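Local coordinates for protein KLLA0C04147p (Kluyveromyces lactis, PDB 5H2D) that binds ergosterol through its oxysterol-binding-protein-related domain, the part in this structure, and probably transfers sterol between membranes, at residues D38-V43 with L62-N67; V114-K119 with N329-A334. All blocks are in the same frame, centred on the assembly; numbering follows the deposited sequence.

Contact 1: residues D38-V43 with L62-N67; sequences DDRPSV and LPVSFN
R40 and S65 bring the two backbones together, their CA atoms 5.4 Å apart, where the loop 38-43 runs past a single 3-10 turn at V64 and S65. That turn is closed from within by backbone bonds from F66 N to P63 O and from N67 N to V64 O. R40 lays CG and CD across the V64 side chain at an oblique angle, R40 CG lying 3.9 Å from V64 CG1. A bend at chi3 (-57°) then swings the guanidinium round to the backbone of the turn, and R40 NH1 gives a hydrogen bond of 3.0 Å to V64 O. The acceptor lies near the guanidinium plane, and it already takes N67 N, so two donors share one oxygen. Both loops flank helix 45-49 in this sterol-binding domain: V43 and P63 rest on V48, F66 on L45, while L62 touches the bound ergosterol. Next along the loop, S65 OG donates to P41 O over only 2.4 Å, a length too short to be taken literally. Farther along, V43 O meets the F66 ring at its edge, 3.2 Å from F66 CZ, and Y367 of helix 367-390 packs against both R40 and V64.

Contact 2: residues V114-K119 with N329-A334; sequences VKRVAK and NLTKFA. With ERG (ergosterol), chain B.
The segment 114-119 forms part of the wall of the ergosterol pocket, and contact 2 fastens the side of that wall turned away from the sterol to the loop leading into helix 332-337. N329 ties the two together through its amide: N329 ND2 donates to K115 O at 2.8 Å with an N-H...O angle of 164°. The donor sits in the carbonyl plane and the oxygen in the plane of the amide, so the bond fixes how the amide is turned about its chi2. With CG anti to its own carbonyl carbon (chi1 -74°), the N329 side chain reaches across to K115. Alongside, R116 slides past N329 in the opposite direction, R116 CD 3.5 Å from N329 O, and the guanidinium plane stands 85° from that of the amide. A bend at chi3 carries the buried guanidinium toward the helix start, where L330 CD2 comes within 3.7 Å of R116 NH2 and the methyls of T331 and A334 lie slightly farther off. Its charge is met from outside the two segments, by salt bridges to E68 and E78, with NH1 also bonded to S112 O. Replacing this arginine by an alanine removes the guanidinium, which is likely to leave E68 and E78 without their cationic mate and a gap beside L330 and A334. T331 OG1 accepts from A334 N at 2.9 Å, the side-chain bond of a helix N-cap. On the other side of the wall, V117 CG1 touches ergosterol C26 at 3.7 Å and A118 O approaches ergosterol C23 at 3.6 Å. The segment meets the sterol's tail with backbone atoms and the V117 side chain, one side of the lipid pocket of an oxysterol-binding-protein-related domain.

In the fold
From the N terminus, the chain leaves helix 7-18 and enters the loop holding 38-43; after helix 45-49 it returns at 62-67, so contact 1 closes a short loop of 18 intervening residues. Contact 2 opens only afterwards: the chain passes through helix 95-108 to 114-119, then through the long antiparallel strand region before 329-334 comes back to it. The two closures therefore follow in series, neither nested nor crossed. They meet in space, their centres 14 Å apart: F66 O lies 2.7 Å from K119 N, a probable hydrogen bond, and L62 packs on K119. Together they link the N-terminal loops, the sterol pocket and helix 332-337.

Contact 1: residues D38-V43 with L62-N67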
# COMPACT_ATOMS: atom_id res chain seq x y z
N ASP A 38 11.13 20.24 -10.32
CA ASP A 38 12.34 20.60 -9.60
C ASP A 38 13.53 19.97 -10.30
O ASP A 38 13.40 19.08 -11.14
CB ASP A 38 12.28 20.18 -8.13
CG ASP A 38 13.01 21.17 -7.22
OD1 ASP A 38 12.70 22.38 -7.30
OD2 ASP A 38 13.91 20.75 -6.47
N ASP A 39 14.70 20.48 -9.94
CA ASP A 39 15.92 20.20 -10.67
C ASP A 39 16.96 19.54 -9.78
O ASP A 39 18.13 19.94 -9.78
CB ASP A 39 16.50 21.48 -11.27
CG ASP A 39 16.01 21.73 -12.68
OD1 ASP A 39 16.80 21.51 -13.63
OD2 ASP A 39 14.83 22.13 -12.84
N ARG A 40 16.55 18.55 -9.00
CA ARG A 40 17.54 17.67 -8.41
C ARG A 40 18.39 17.11 -9.55
O ARG A 40 17.84 16.68 -10.56
CB ARG A 40 16.89 16.54 -7.62
CG ARG A 40 16.12 16.99 -6.38
CD ARG A 40 15.30 15.82 -5.85
NE ARG A 40 14.38 15.31 -6.87
CZ ARG A 40 13.89 14.07 -6.91
NH1 ARG A 40 14.24 13.19 -5.98
NH2 ARG A 40 13.07 13.71 -7.88
N PRO A 41 19.72 17.14 -9.44
CA PRO A 41 20.55 16.63 -10.53
C PRO A 41 20.31 15.15 -10.75
O PRO A 41 19.95 14.40 -9.83
CB PRO A 41 21.98 16.91 -10.06
CG PRO A 41 21.87 17.00 -8.57
CD PRO A 41 20.52 17.61 -8.30
N SER A 42 20.52 14.71 -11.99
CA SER A 42 20.33 13.31 -12.35
C SER A 42 21.65 12.55 -12.15
O SER A 42 22.30 12.11 -13.09
CB SER A 42 19.83 13.19 -13.78
OG SER A 42 20.65 13.97 -14.64
N VAL A 43 22.03 12.42 -10.87
CA VAL A 43 23.23 11.67 -10.52
C VAL A 43 23.05 10.20 -10.90
O VAL A 43 21.95 9.64 -10.80
CB VAL A 43 23.54 11.80 -9.02
CG1 VAL A 43 24.89 11.14 -8.70
CG2 VAL A 43 23.53 13.26 -8.58
N LEU A 62 21.85 8.45 0.86
CA LEU A 62 21.63 8.70 -0.55
C LEU A 62 21.48 10.19 -0.80
O LEU A 62 20.98 10.93 0.06
CB LEU A 62 20.37 7.97 -1.05
CG LEU A 62 20.41 6.46 -0.85
CD1 LEU A 62 19.02 5.87 -0.95
CD2 LEU A 62 21.34 5.80 -1.88
N PRO A 63 21.91 10.67 -1.96
CA PRO A 63 21.61 12.05 -2.34
C PRO A 63 20.12 12.23 -2.55
O PRO A 63 19.37 11.27 -2.75
CB PRO A 63 22.38 12.23 -3.66
CG PRO A 63 22.40 10.84 -4.24
CD PRO A 63 22.54 9.91 -3.06
N VAL A 64 19.69 13.49 -2.50
CA VAL A 64 18.26 13.77 -2.57
C VAL A 64 17.66 13.34 -3.90
O VAL A 64 16.46 13.07 -3.99
CB VAL A 64 17.99 15.27 -2.30
CG1 VAL A 64 18.50 16.12 -3.46
CG2 VAL A 64 16.51 15.49 -2.07
N SER A 65 18.48 13.25 -4.96
CA SER A 65 18.01 12.73 -6.23
C SER A 65 17.42 11.32 -6.11
O SER A 65 16.62 10.92 -6.96
CB SER A 65 19.17 12.71 -7.24
OG SER A 65 19.65 14.03 -7.46
N PHE A 66 17.80 10.57 -5.08
CA PHE A 66 17.27 9.22 -4.91
C PHE A 66 16.42 9.11 -3.65
O PHE A 66 16.25 8.01 -3.10
CB PHE A 66 18.41 8.19 -4.93
CG PHE A 66 19.04 8.08 -6.28
CD1 PHE A 66 18.31 7.60 -7.36
CD2 PHE A 66 20.34 8.51 -6.50
CE1 PHE A 66 18.86 7.53 -8.63
CE2 PHE A 66 20.90 8.44 -7.76
CZ PHE A 66 20.15 7.95 -8.82
N ASN A 67 15.88 10.23 -3.19
CA ASN A 67 14.87 10.27 -2.14
C ASN A 67 13.55 10.75 -2.72
O ASN A 67 13.51 11.48 -3.71
CB ASN A 67 15.28 11.22 -1.01
CG ASN A 67 16.46 10.73 -0.19
OD1 ASN A 67 17.19 11.54 0.38
ND2 ASN A 67 16.65 9.43 -0.12

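Contact 2: residues V114-K119 with N329-A334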
# COMPACT_ATOMS: atom_id res chain seq x y z
N VAL A 114 6.20 2.63 -11.15
CA VAL A 114 7.06 2.95 -12.29
C VAL A 114 7.53 4.40 -12.20
O VAL A 114 6.80 5.29 -11.74
CB VAL A 114 6.30 2.68 -13.60
CG1 VAL A 114 7.17 3.03 -14.79
CG2 VAL A 114 5.89 1.22 -13.65
N LYS A 115 8.76 4.64 -12.64
CA LYS A 115 9.37 5.97 -12.75
C LYS A 115 9.63 6.64 -11.41
O LYS A 115 9.90 7.85 -11.38
CB LYS A 115 8.52 6.91 -13.62
CG LYS A 115 8.49 6.50 -15.09
CD LYS A 115 7.98 7.64 -15.97
CE LYS A 115 6.49 7.87 -15.79
NZ LYS A 115 5.64 6.93 -16.60
N ARG A 116 9.56 5.91 -10.31
CA ARG A 116 9.91 6.46 -8.99
C ARG A 116 11.05 5.63 -8.40
O ARG A 116 10.87 4.85 -7.47
CB ARG A 116 8.66 6.49 -8.09
CG ARG A 116 7.65 7.53 -8.56
CD ARG A 116 6.25 7.14 -8.09
NE ARG A 116 6.09 7.44 -6.68
CZ ARG A 116 4.97 7.21 -6.01
NH1 ARG A 116 3.92 6.66 -6.63
NH2 ARG A 116 4.90 7.53 -4.72
N VAL A 117 12.24 5.82 -8.96
CA VAL A 117 13.43 5.11 -8.49
C VAL A 117 14.02 5.97 -7.38
O VAL A 117 14.91 6.80 -7.59
CB VAL A 117 14.42 4.84 -9.63
CG1 VAL A 117 15.67 4.12 -9.11
CG2 VAL A 117 13.76 3.98 -10.71
N ALA A 118 13.49 5.78 -6.17
CA ALA A 118 13.81 6.67 -5.07
C ALA A 118 13.36 6.04 -3.77
O ALA A 118 12.34 5.33 -3.72
CB ALA A 118 13.13 8.04 -5.24
N LYS A 119 14.10 6.36 -2.71
CA LYS A 119 13.82 5.83 -1.38
C LYS A 119 12.79 6.70 -0.67
O LYS A 119 13.05 7.89 -0.44
CB LYS A 119 15.12 5.80 -0.57
CG LYS A 119 15.01 5.33 0.86
CD LYS A 119 16.39 5.40 1.51
CE LYS A 119 16.34 5.72 2.99
NZ LYS A 119 17.72 5.79 3.57
N ASN A 329 7.82 12.68 -9.84
CA ASN A 329 7.10 11.69 -10.65
C ASN A 329 5.94 11.07 -9.87
O ASN A 329 5.55 9.93 -10.12
CB ASN A 329 8.03 10.61 -11.18
CG ASN A 329 8.90 11.10 -12.31
OD1 ASN A 329 8.64 12.17 -12.88
ND2 ASN A 329 9.91 10.34 -12.67
N LEU A 330 5.37 11.82 -8.94
CA LEU A 330 4.25 11.30 -8.17
C LEU A 330 3.03 11.10 -9.05
O LEU A 330 2.83 11.79 -10.05
CB LEU A 330 3.90 12.24 -7.03
CG LEU A 330 4.97 12.47 -5.96
CD1 LEU A 330 4.35 13.27 -4.82
CD2 LEU A 330 5.54 11.14 -5.45
N THR A 331 2.19 10.13 -8.66
CA THR A 331 0.87 9.98 -9.25
C THR A 331 -0.09 11.02 -8.68
O THR A 331 0.15 11.62 -7.64
CB THR A 331 0.30 8.59 -8.97
OG1 THR A 331 0.17 8.41 -7.55
CG2 THR A 331 1.17 7.48 -9.57
N LYS A 332 -1.22 11.20 -9.37
CA LYS A 332 -2.29 12.04 -8.82
C LYS A 332 -2.68 11.56 -7.43
O LYS A 332 -2.83 12.37 -6.50
CB LYS A 332 -3.52 12.02 -9.73
CG LYS A 332 -3.42 12.84 -11.00
CD LYS A 332 -4.84 13.21 -11.48
CE LYS A 332 -5.17 12.67 -12.87
NZ LYS A 332 -5.34 11.19 -12.89
N PHE A 333 -2.88 10.25 -7.27
CA PHE A 333 -3.29 9.73 -5.98
C PHE A 333 -2.23 10.01 -4.92
O PHE A 333 -2.55 10.43 -3.81
CB PHE A 333 -3.57 8.23 -6.07
CG PHE A 333 -4.13 7.64 -4.81
CD1 PHE A 333 -5.47 7.80 -4.47
CD2 PHE A 333 -3.32 6.89 -3.96
CE1 PHE A 333 -5.98 7.25 -3.32
CE2 PHE A 333 -3.84 6.34 -2.80
CZ PHE A 333 -5.17 6.51 -2.48
N ALA A 334 -0.96 9.79 -5.26
CA ALA A 334 0.09 10.02 -4.28
C ALA A 334 0.16 11.48 -3.86
O ALA A 334 0.46 11.77 -2.71
CB ALA A 334 1.45 9.55 -4.82
C1 ERG B . 5.56 -1.70 -3.45
C2 ERG B . 4.07 -1.75 -3.11
C3 ERG B . 3.96 -2.12 -1.66
C4 ERG B . 4.66 -1.07 -0.79
C5 ERG B . 6.01 -0.82 -1.21
C6 ERG B . 6.96 -0.48 -0.25
C7 ERG B . 8.28 -0.15 -0.58
C8 ERG B . 8.71 -0.15 -1.91
C9 ERG B . 7.84 -0.71 -2.89
C10 ERG B . 6.32 -0.68 -2.58
C11 ERG B . 8.16 -0.25 -4.38
C12 ERG B . 9.66 -0.12 -4.66
C13 ERG B . 10.28 0.80 -3.59
C14 ERG B . 10.11 0.04 -2.25
C15 ERG B . 10.96 0.86 -1.31
C16 ERG B . 12.18 1.28 -2.18
C17 ERG B . 11.81 0.85 -3.63
C18 ERG B . 9.66 2.22 -3.59
C19 ERG B . 5.82 0.75 -2.91
C20 ERG B . 12.49 1.81 -4.63
C21 ERG B . 12.14 1.54 -6.09
C22 ERG B . 13.99 1.62 -4.44
C23 ERG B . 14.83 2.72 -3.90
C24 ERG B . 16.33 2.50 -3.68
C25 ERG B . 17.08 3.75 -4.14
C26 ERG B . 16.81 3.96 -5.63
C27 ERG B . 18.60 3.63 -3.95
C28 ERG B . 16.52 2.24 -2.20
O1 ERG B . 2.55 -2.24 -1.27